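Local coordinates for protein NADPH-quinone reductase (Pediococcus pentosaceus ATCC 25745, PDB 3HA2) that probably acts as a flavin-dependent NAD(P)H:quinone oxidoreductase, this chain being its flavodoxin-like domain, expected to bind FMN and pass electrons to quinones, at residues M1-I6 / N52-L57; K93-V98 / T132-L137. One frame throughout, in Å; residues are numbered along the deposited sequence.

Overall arrangement
Both contacts are pairings within the central sheet of the flavodoxin-like fold, five parallel strands ordered 31-35, 3-7, 54-60, 94-101, 135-143, the 2-1-3-4-5 topology. Contact 1 pairs 1-6 with 52-57 in its middle; contact 2 pairs 93-98 with 132-137 at the 135-143 edge. They lie about 9 Å apart, centre to centre, because strands 54-60 and 94-101 are immediate neighbours. Two polar links join them: Arg54 NE meets Glu94 OE1 in a salt bridge of 2.7 Å, and Lys93 NZ lies 2.7 Å from Asn52 O, a probable hydrogen bond. Ile55 O also packs on Leu95 CD1 at 3.6 Å.

Contact 1 of 2, residues M1-I6 / N52-L57; sequences MQTLII and NDRIIL
Gln2 O is gripped by two consecutive backbone N-H groups of 52-57, Asp53 N at 2.8 Å and Arg54 N at 3.1 Å, where the loop enters the strand. The first comes in tilted 26° from the carbonyl plane, the second within it. Asp53 closes the exchange: its OD2 takes the Gln2 N-H at 2.9 Å on the anti lone pair, in a nearly straight bond (174°). Beyond this start, Leu4 N to Arg54 O, Ile56 N to Leu4 O and Ile6 N to Ile56 O form a regular parallel ladder.

Over the Arg54 guanidinium lies selenomethionine Met1, its SE 3.5 Å above the plane and over the centre. The fold at chi3 (60°) turns Met1 CE back over the same group, 3.9 Å from Arg54 NH1. Besides this selenium cover, the buried charge has polar mates in Glu94 and Asn166 O, the latter bonded to NH2.

On the face of Leu4 and Ile6, the Asn52 amide lies against Leu4, CG to Leu4 CB 3.5 Å, while its ND2 bonds to Leu48 O. Ile6 CG1 runs alongside Leu57 CD2 at 3.8 Å. On the other face Thr3 CG2 meets Ile56 CD1 at 3.8 Å.

Side-chain chemistry thus changes from polar at the start, with the Asp53 carboxylate and Arg54, to apolar farther on, while the backbone ladder continues throughout.

Contact 2 of 2, residues K93-V98 / T132-L137; sequences KELGIV and TKMMYL
Met135 N gives its hydrogen to Lys93 O at 2.9 Å, Leu95 N to Met135 O at 2.8 Å and Leu137 N to Leu95 O at 2.9 Å. These backbone bonds define the pairing of 93-98 with 132-137, and donors from both segments alternate, as a parallel ladder requires. A CA-H...O contact from Glu94 CA to Met135 O supplements the ladder.

Apolar contacts differ on the two faces. Selenomethionine Met134 bends at chi3 (85°), bringing its CE back to Leu95 CB at 3.7 Å. Leu95 CD2 also reaches Tyr136 CD1 at 4.2 Å, with the ring set obliquely to Ile97 CG1, and helix 123-131 lies against this side through Phe128 and Ala129.

On the other face, Glu94 and Met135 run side by side, CG to CB 4.0 Å. With CG beside its backbone N (chi1 -59°), Leu137 sets that atom against Leu95 O, and from there CD1 packs on Gly96 CA at 4.0 Å while CD2 meets Glu94 CD at the same distance. Replacing Leu137 by an alanine removes both methyl branches and would probably open a gap beside Gly96 CA and the Glu94 carboxylate.

Polar ends are met outside the segments, Glu94 OE1 by Arg54 and Lys93 NZ by Asn52 O.

Glu94 takes part both in the pairing with Met135 and in the salt bridge, which links strand 94-101, the neighbour of the edge strand, to strand 54-60 farther inward. A leucine methyl, CD2 of Leu137, beside the Glu94 carboxylate may lower the local polarity a little, while the geometry itself has one residue serving both the backbone ladder and a charge pair.

Contact 1 of 2, residues M1-I6 / N52-L57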
# COMPACT_ATOMS: atom_id res chain seq x y z
N MSE A 1 22.70 16.36 11.42
CA MSE A 1 21.46 15.65 11.01
C MSE A 1 21.72 14.16 10.99
O MSE A 1 22.71 13.70 10.41
CB MSE A 1 21.01 16.09 9.62
CG MSE A 1 19.67 15.50 9.20
SE MSE A 1 19.37 15.70 7.29
CE MSE A 1 20.92 14.69 6.64
N GLN A 2 20.82 13.42 11.62
CA GLN A 2 20.91 11.98 11.66
C GLN A 2 19.85 11.40 10.73
O GLN A 2 18.68 11.84 10.75
CB GLN A 2 20.71 11.47 13.10
CG GLN A 2 21.59 12.15 14.16
CD GLN A 2 23.08 11.90 13.95
OE1 GLN A 2 23.51 10.76 13.82
NE2 GLN A 2 23.87 12.98 13.94
N THR A 3 20.24 10.42 9.93
CA THR A 3 19.35 9.79 8.96
C THR A 3 19.18 8.31 9.24
O THR A 3 20.16 7.60 9.51
CB THR A 3 19.90 9.97 7.52
OG1 THR A 3 20.07 11.36 7.25
CG2 THR A 3 18.96 9.37 6.48
N LEU A 4 17.93 7.86 9.20
CA LEU A 4 17.59 6.46 9.38
C LEU A 4 17.07 5.93 8.06
O LEU A 4 16.10 6.46 7.51
CB LEU A 4 16.48 6.33 10.46
CG LEU A 4 15.94 4.92 10.75
CD1 LEU A 4 17.05 3.97 11.24
CD2 LEU A 4 14.80 5.00 11.77
N ILE A 5 17.70 4.88 7.55
CA ILE A 5 17.24 4.24 6.32
C ILE A 5 16.59 2.90 6.67
O ILE A 5 17.26 1.96 7.11
CB ILE A 5 18.38 4.07 5.31
CG1 ILE A 5 19.08 5.42 5.06
CG2 ILE A 5 17.84 3.50 3.98
CD1 ILE A 5 20.33 5.28 4.22
N ILE A 6 15.26 2.85 6.49
CA ILE A 6 14.47 1.64 6.72
C ILE A 6 14.50 0.83 5.42
O ILE A 6 13.89 1.22 4.42
CB ILE A 6 12.99 1.95 7.04
CG1 ILE A 6 12.86 2.92 8.22
CG2 ILE A 6 12.21 0.63 7.30
CD1 ILE A 6 13.52 2.45 9.50
N ASN A 52 16.29 10.02 15.02
CA ASN A 52 16.70 10.47 13.68
C ASN A 52 15.85 11.62 13.16
O ASN A 52 14.71 11.78 13.58
CB ASN A 52 16.75 9.29 12.70
CG ASN A 52 17.92 8.36 12.98
OD1 ASN A 52 18.99 8.49 12.38
ND2 ASN A 52 17.73 7.44 13.92
N ASP A 53 16.44 12.42 12.27
CA ASP A 53 15.81 13.63 11.72
C ASP A 53 15.24 13.39 10.33
O ASP A 53 14.24 13.98 9.96
CB ASP A 53 16.84 14.77 11.63
CG ASP A 53 17.52 15.04 12.95
OD1 ASP A 53 16.80 15.44 13.89
OD2 ASP A 53 18.75 14.85 13.05
N ARG A 54 15.91 12.56 9.55
CA ARG A 54 15.43 12.23 8.22
C ARG A 54 15.23 10.72 8.15
O ARG A 54 16.14 9.95 8.46
CB ARG A 54 16.44 12.67 7.15
CG ARG A 54 16.01 12.31 5.73
CD ARG A 54 17.00 12.88 4.70
NE ARG A 54 16.99 14.34 4.70
CZ ARG A 54 17.88 15.10 4.07
NH1 ARG A 54 18.87 14.55 3.38
NH2 ARG A 54 17.78 16.42 4.15
N ILE A 55 14.03 10.32 7.76
CA ILE A 55 13.64 8.92 7.74
C ILE A 55 13.40 8.58 6.28
O ILE A 55 12.56 9.20 5.62
CB ILE A 55 12.32 8.65 8.54
CG1 ILE A 55 12.26 9.39 9.90
CG2 ILE A 55 12.08 7.14 8.68
CD1 ILE A 55 13.39 9.10 10.89
N ILE A 56 14.16 7.62 5.77
CA ILE A 56 14.03 7.21 4.39
C ILE A 56 13.49 5.79 4.34
O ILE A 56 14.01 4.89 5.00
CB ILE A 56 15.38 7.32 3.67
CG1 ILE A 56 15.73 8.80 3.48
CG2 ILE A 56 15.36 6.56 2.35
CD1 ILE A 56 17.19 9.06 3.11
N LEU A 57 12.43 5.59 3.58
CA LEU A 57 11.92 4.23 3.40
C LEU A 57 12.40 3.75 2.05
O LEU A 57 12.13 4.38 1.02
CB LEU A 57 10.40 4.21 3.43
CG LEU A 57 9.75 4.93 4.61
CD1 LEU A 57 8.22 4.76 4.49
CD2 LEU A 57 10.26 4.45 5.97

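Contact 2 of 2, residues K93-V98 / T132-L137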
# COMPACT_ATOMS: atom_id res chain seq x y z
N LYS A 93 10.27 16.05 11.27
CA LYS A 93 11.21 15.13 10.61
C LYS A 93 10.90 15.10 9.12
O LYS A 93 9.80 15.47 8.69
CB LYS A 93 11.12 13.72 11.22
CG LYS A 93 11.44 13.67 12.72
CD LYS A 93 11.27 12.24 13.30
CE LYS A 93 11.37 12.25 14.81
NZ LYS A 93 12.78 12.55 15.25
N GLU A 94 11.90 14.71 8.32
CA GLU A 94 11.74 14.61 6.88
C GLU A 94 11.47 13.16 6.55
O GLU A 94 12.05 12.27 7.16
CB GLU A 94 12.99 15.10 6.13
CG GLU A 94 13.18 16.62 6.21
CD GLU A 94 14.54 17.07 5.73
OE1 GLU A 94 15.51 16.30 5.82
OE2 GLU A 94 14.64 18.23 5.28
N LEU A 95 10.56 12.94 5.59
CA LEU A 95 10.26 11.59 5.11
C LEU A 95 10.74 11.51 3.67
O LEU A 95 10.32 12.33 2.85
CB LEU A 95 8.77 11.28 5.15
CG LEU A 95 8.41 9.86 4.68
CD1 LEU A 95 9.02 8.76 5.62
CD2 LEU A 95 6.89 9.67 4.52
N GLY A 96 11.59 10.54 3.38
CA GLY A 96 12.07 10.28 2.02
C GLY A 96 11.71 8.87 1.59
O GLY A 96 11.46 7.98 2.43
N ILE A 97 11.70 8.66 0.29
CA ILE A 97 11.34 7.38 -0.30
C ILE A 97 12.38 7.05 -1.35
O ILE A 97 12.61 7.85 -2.28
CB ILE A 97 9.93 7.46 -0.98
CG1 ILE A 97 8.84 7.84 0.04
CG2 ILE A 97 9.63 6.13 -1.75
CD1 ILE A 97 8.57 6.81 1.11
N VAL A 98 13.05 5.90 -1.20
CA VAL A 98 13.91 5.37 -2.27
C VAL A 98 13.22 4.12 -2.80
O VAL A 98 13.28 3.07 -2.17
CB VAL A 98 15.34 5.06 -1.76
CG1 VAL A 98 16.22 4.47 -2.90
CG2 VAL A 98 15.98 6.34 -1.19
N THR A 132 1.18 13.37 9.85
CA THR A 132 2.09 13.30 10.99
C THR A 132 2.97 14.54 11.12
O THR A 132 3.88 14.57 11.95
CB THR A 132 2.96 12.01 10.92
OG1 THR A 132 3.65 11.96 9.67
CG2 THR A 132 2.08 10.76 11.02
N LYS A 133 2.72 15.55 10.27
CA LYS A 133 3.45 16.83 10.29
C LYS A 133 4.94 16.70 9.93
O LYS A 133 5.78 17.47 10.42
CB LYS A 133 3.28 17.56 11.64
CG LYS A 133 1.82 17.72 12.07
CD LYS A 133 1.67 18.47 13.41
CE LYS A 133 0.19 18.60 13.76
NZ LYS A 133 -0.07 19.31 15.05
N MSE A 134 5.23 15.71 9.09
CA MSE A 134 6.57 15.53 8.52
C MSE A 134 6.70 16.34 7.23
O MSE A 134 5.69 16.69 6.61
CB MSE A 134 6.80 14.05 8.21
CG MSE A 134 6.80 13.16 9.42
SE MSE A 134 7.12 11.30 8.91
CE MSE A 134 9.09 11.34 8.88
N MSE A 135 7.94 16.63 6.84
CA MSE A 135 8.27 17.25 5.58
C MSE A 135 8.55 16.16 4.53
O MSE A 135 9.52 15.42 4.65
CB MSE A 135 9.50 18.15 5.75
CG MSE A 135 10.15 18.59 4.46
SE MSE A 135 8.95 19.78 3.48
CE MSE A 135 8.97 21.33 4.71
N TYR A 136 7.71 16.08 3.51
CA TYR A 136 7.86 15.08 2.45
C TYR A 136 8.88 15.56 1.42
O TYR A 136 8.72 16.65 0.82
CB TYR A 136 6.51 14.90 1.77
CG TYR A 136 6.35 13.71 0.89
CD1 TYR A 136 6.47 12.40 1.40
CD2 TYR A 136 6.03 13.86 -0.46
CE1 TYR A 136 6.28 11.28 0.61
CE2 TYR A 136 5.82 12.72 -1.28
CZ TYR A 136 5.96 11.45 -0.73
OH TYR A 136 5.74 10.34 -1.49
N LEU A 137 9.94 14.77 1.25
CA LEU A 137 10.98 15.05 0.26
C LEU A 137 10.58 14.58 -1.13
O LEU A 137 9.72 13.70 -1.25
CB LEU A 137 12.29 14.34 0.65
CG LEU A 137 12.93 14.66 2.01
CD1 LEU A 137 14.08 13.69 2.28
CD2 LEU A 137 13.42 16.09 2.07